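Amino acid amide racemase (Ochrobactrum anthropi, PDB 6GIO) is a pyridoxal-5'-phosphate-binding protein of the class-III aminotransferase family. Local coordinates at residues D414-D417 / Q418-D422; V214-P218 / A219-A223. All blocks are in the same frame, centred on the assembly; numbering follows the deposited sequence.

Interaction 1: D414-D417 / Q418-D422; sequences DIVD and QAIGD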
# COMPACT_ATOMS: atom_id res chain seq x y z
N ASP C 414 0.88 36.43 1.80
CA ASP C 414 1.06 37.30 2.96
C ASP C 414 1.64 36.56 4.14
O ASP C 414 2.52 37.09 4.86
CB ASP C 414 -0.27 37.98 3.31
CG ASP C 414 -0.59 39.18 2.40
OD1 ASP C 414 0.29 39.67 1.65
OD2 ASP C 414 -1.74 39.62 2.41
N ILE C 415 1.18 35.33 4.33
CA ILE C 415 1.66 34.52 5.45
C ILE C 415 3.13 34.13 5.24
O ILE C 415 3.97 34.24 6.16
CB ILE C 415 0.79 33.27 5.68
CG1 ILE C 415 -0.55 33.68 6.32
CG2 ILE C 415 1.53 32.24 6.56
CD1 ILE C 415 -1.61 32.60 6.30
N VAL C 416 3.45 33.70 4.03
CA VAL C 416 4.86 33.36 3.71
C VAL C 416 5.81 34.57 3.91
O VAL C 416 6.91 34.43 4.44
CB VAL C 416 4.98 32.86 2.25
CG1 VAL C 416 6.44 32.71 1.85
CG2 VAL C 416 4.24 31.54 2.12
N ASP C 417 5.37 35.72 3.40
CA ASP C 417 6.07 36.99 3.53
C ASP C 417 6.33 37.29 5.01
O ASP C 417 7.45 37.55 5.42
CB ASP C 417 5.22 38.08 2.85
CG ASP C 417 5.78 39.49 3.00
OD1 ASP C 417 6.81 39.71 3.65
OD2 ASP C 417 5.11 40.39 2.49
N GLN C 418 5.29 37.19 5.81
CA GLN C 418 5.42 37.49 7.23
C GLN C 418 6.28 36.47 7.95
O GLN C 418 7.04 36.82 8.87
CB GLN C 418 4.03 37.57 7.87
CG GLN C 418 4.08 38.10 9.31
CD GLN C 418 4.47 39.56 9.38
OE1 GLN C 418 5.32 39.96 10.17
NE2 GLN C 418 3.88 40.35 8.52
N ALA C 419 6.15 35.19 7.56
CA ALA C 419 6.92 34.13 8.22
C ALA C 419 8.46 34.27 7.96
O ALA C 419 9.27 34.16 8.87
CB ALA C 419 6.41 32.74 7.84
N ILE C 420 8.82 34.52 6.71
CA ILE C 420 10.24 34.74 6.32
C ILE C 420 10.83 35.95 7.06
O ILE C 420 11.94 35.88 7.59
CB ILE C 420 10.37 34.97 4.81
CG1 ILE C 420 10.02 33.68 4.06
CG2 ILE C 420 11.79 35.35 4.47
CD1 ILE C 420 9.93 33.79 2.56
N GLY C 421 10.07 37.04 7.10
CA GLY C 421 10.49 38.26 7.76
C GLY C 421 10.68 38.03 9.23
O GLY C 421 11.67 38.46 9.79
N ASP C 422 9.73 37.35 9.86
CA ASP C 422 9.80 37.14 11.32
C ASP C 422 10.99 36.27 11.66
O ASP C 422 11.62 36.45 12.69
CB ASP C 422 8.53 36.48 11.86
CG ASP C 422 7.30 37.39 11.80
OD1 ASP C 422 7.45 38.59 11.58
OD2 ASP C 422 6.18 36.91 12.00
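V416 and I420, one helical turn apart, lie side by side and point the same way, with V416 CG1 3.7 Å from I420 CD1. This methyl contact is the apolar, tightly packed part of the turn. I420 carries its CG1 branch beside the backbone N (chi1 -67°), anti to the carbonyl carbon, which sends it back along the helix until I420 CG1 lies 3.2 Å from V416 O. V416 O also accepts the nearly straight bond from I420 N (3.0 Å, N-H...O angle 171°), so apolar branch and amide meet one oxygen. A419 is close-packed too, its CB 3.3 Å from I415 O, the acceptor of A419 N at 2.8 Å. Such i to i+4 bonding is that of a regular alpha-helix, and Q418 N to D414 O and G421 N to D417 O continue it.

The solvent side is looser. D414 and Q418 are exposed; Q418 reaches back with its CB, 3.4 Å from the backbone D414 O. D417 is partly exposed, but its carboxylate is held from outside the turn: OD2 forms a salt bridge with K339 and OD1 a hydrogen bond with H340.

Within helix 406-424, I415 and A419 pack on L382 of helix 369-382, where D422 also forms a salt bridge with R378, while V416 and D417 rest on L333 and L336 of helix 318-339.

Interaction 2: V214-P218 / A219-A223; sequences VVPPP and AFLEA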
# COMPACT_ATOMS: atom_id res chain seq x y z
N VAL C 214 12.88 20.63 -9.06
CA VAL C 214 13.71 21.05 -10.15
C VAL C 214 13.06 20.77 -11.50
O VAL C 214 12.82 19.62 -11.84
CB VAL C 214 15.08 20.32 -10.08
CG1 VAL C 214 15.97 20.71 -11.25
CG2 VAL C 214 15.77 20.64 -8.78
N VAL C 215 12.80 21.81 -12.27
CA VAL C 215 12.34 21.64 -13.63
C VAL C 215 13.57 21.51 -14.52
O VAL C 215 14.44 22.39 -14.54
CB VAL C 215 11.53 22.83 -14.15
CG1 VAL C 215 11.02 22.58 -15.60
CG2 VAL C 215 10.35 23.13 -13.24
N PRO C 216 13.64 20.41 -15.29
CA PRO C 216 14.81 20.27 -16.11
C PRO C 216 14.92 21.37 -17.17
O PRO C 216 13.91 22.01 -17.49
CB PRO C 216 14.60 18.90 -16.78
CG PRO C 216 13.12 18.78 -16.89
CD PRO C 216 12.61 19.41 -15.60
N PRO C 217 16.14 21.55 -17.74
CA PRO C 217 16.35 22.39 -18.91
C PRO C 217 15.54 21.86 -20.07
O PRO C 217 15.44 20.66 -20.23
CB PRO C 217 17.84 22.22 -19.23
CG PRO C 217 18.44 21.46 -18.11
CD PRO C 217 17.32 20.72 -17.46
N PRO C 218 14.94 22.75 -20.86
CA PRO C 218 14.11 22.34 -21.98
C PRO C 218 14.79 21.36 -22.89
O PRO C 218 15.95 21.50 -23.15
CB PRO C 218 13.88 23.66 -22.75
CG PRO C 218 13.98 24.70 -21.68
CD PRO C 218 15.06 24.22 -20.76
N ALA C 219 14.04 20.36 -23.34
CA ALA C 219 14.48 19.40 -24.36
C ALA C 219 15.32 18.27 -23.77
O ALA C 219 15.51 17.27 -24.43
CB ALA C 219 15.22 20.07 -25.51
N PHE C 220 15.82 18.41 -22.54
CA PHE C 220 16.62 17.39 -21.95
C PHE C 220 15.93 16.01 -21.83
O PHE C 220 16.49 15.01 -22.28
CB PHE C 220 17.15 17.80 -20.56
CG PHE C 220 17.77 16.65 -19.80
CD1 PHE C 220 19.00 16.12 -20.19
CD2 PHE C 220 17.13 16.10 -18.70
CE1 PHE C 220 19.57 15.04 -19.50
CE2 PHE C 220 17.68 15.04 -18.00
CZ PHE C 220 18.90 14.51 -18.40
N LEU C 221 14.74 15.97 -21.22
CA LEU C 221 14.03 14.74 -20.99
C LEU C 221 13.67 14.06 -22.30
O LEU C 221 13.74 12.83 -22.38
CB LEU C 221 12.78 14.98 -20.15
CG LEU C 221 13.03 15.37 -18.67
CD1 LEU C 221 11.73 15.49 -17.93
CD2 LEU C 221 13.94 14.36 -17.96
N GLU C 222 13.29 14.83 -23.32
CA GLU C 222 12.99 14.26 -24.65
C GLU C 222 14.22 13.64 -25.28
O GLU C 222 14.13 12.61 -25.96
CB GLU C 222 12.38 15.29 -25.62
CG GLU C 222 11.95 14.65 -26.95
CD GLU C 222 11.14 15.56 -27.86
OE1 GLU C 222 10.93 16.74 -27.54
OE2 GLU C 222 10.70 15.10 -28.93
N ALA C 223 15.37 14.28 -25.10
CA ALA C 223 16.62 13.73 -25.64
C ALA C 223 17.03 12.45 -24.88
O ALA C 223 17.56 11.51 -25.47
CB ALA C 223 17.73 14.78 -25.60
O HOH W 1 13.43 18.59 -20.22
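P216 and L221 cross at about a right angle, with P216 CG 3.7 Å from L221 CD1. L221 CG stands beside the backbone N (chi1 -70°), anti to the carbonyl carbon, an orientation that leads the end of the side chain back toward the proline-rich segment. P216 CB approaches the ring of F220, the residue before L221, obliquely, 4.2 Å from F220 CD2. P217 adds a looser apolar contact, its CD lying 4.3 Å from F220 CB.

The backbone behind these contacts forms a type II beta turn from P217 to F220, closed by F220 N donating to P217 O at 3.2 Å with an N-H...O angle of 159°. A219, third in the turn, has the positive phi (82°) of that turn type and is also the N-cap residue of helix 220-229; A223 N bonds to A219 O in the first helical turn. A water lies 2.9 Å from P217 O, to which it probably donates, and accepts from L221 N at 3.1 Å, joining the turn to an amide at the start of the helix.

Farther out, F220 inserts among A179, V182 and L183 of helix 179-191 and also touches P170, which P217 contacts as well. P216 rests on Y169 and E256, and upstream the backbone of V214 is hydrogen-bonded to L208.

Overall arrangement
Both interactions are local and partly buried, but they belong to different parts of the chain. Interaction 1 lies within helix 406-424, its centre about 25 Å from the chain centre, with I415, V416, A419 and I420 buried and D414 and Q418 exposed. Interaction 2, centred about 18 Å from the chain centre, is the entry from a loop into helix 220-229; P216, F220 and L221 are buried, P218 and A219 exposed. Residues 414-422 are joined by a run of i to i+4 helical bonds and carry acidic side chains that pair with basic residues around them. In 214-223, P216 and P217 of the three consecutive prolines make apolar contacts with F220 and L221, beside a single direct turn bond and a water bridge.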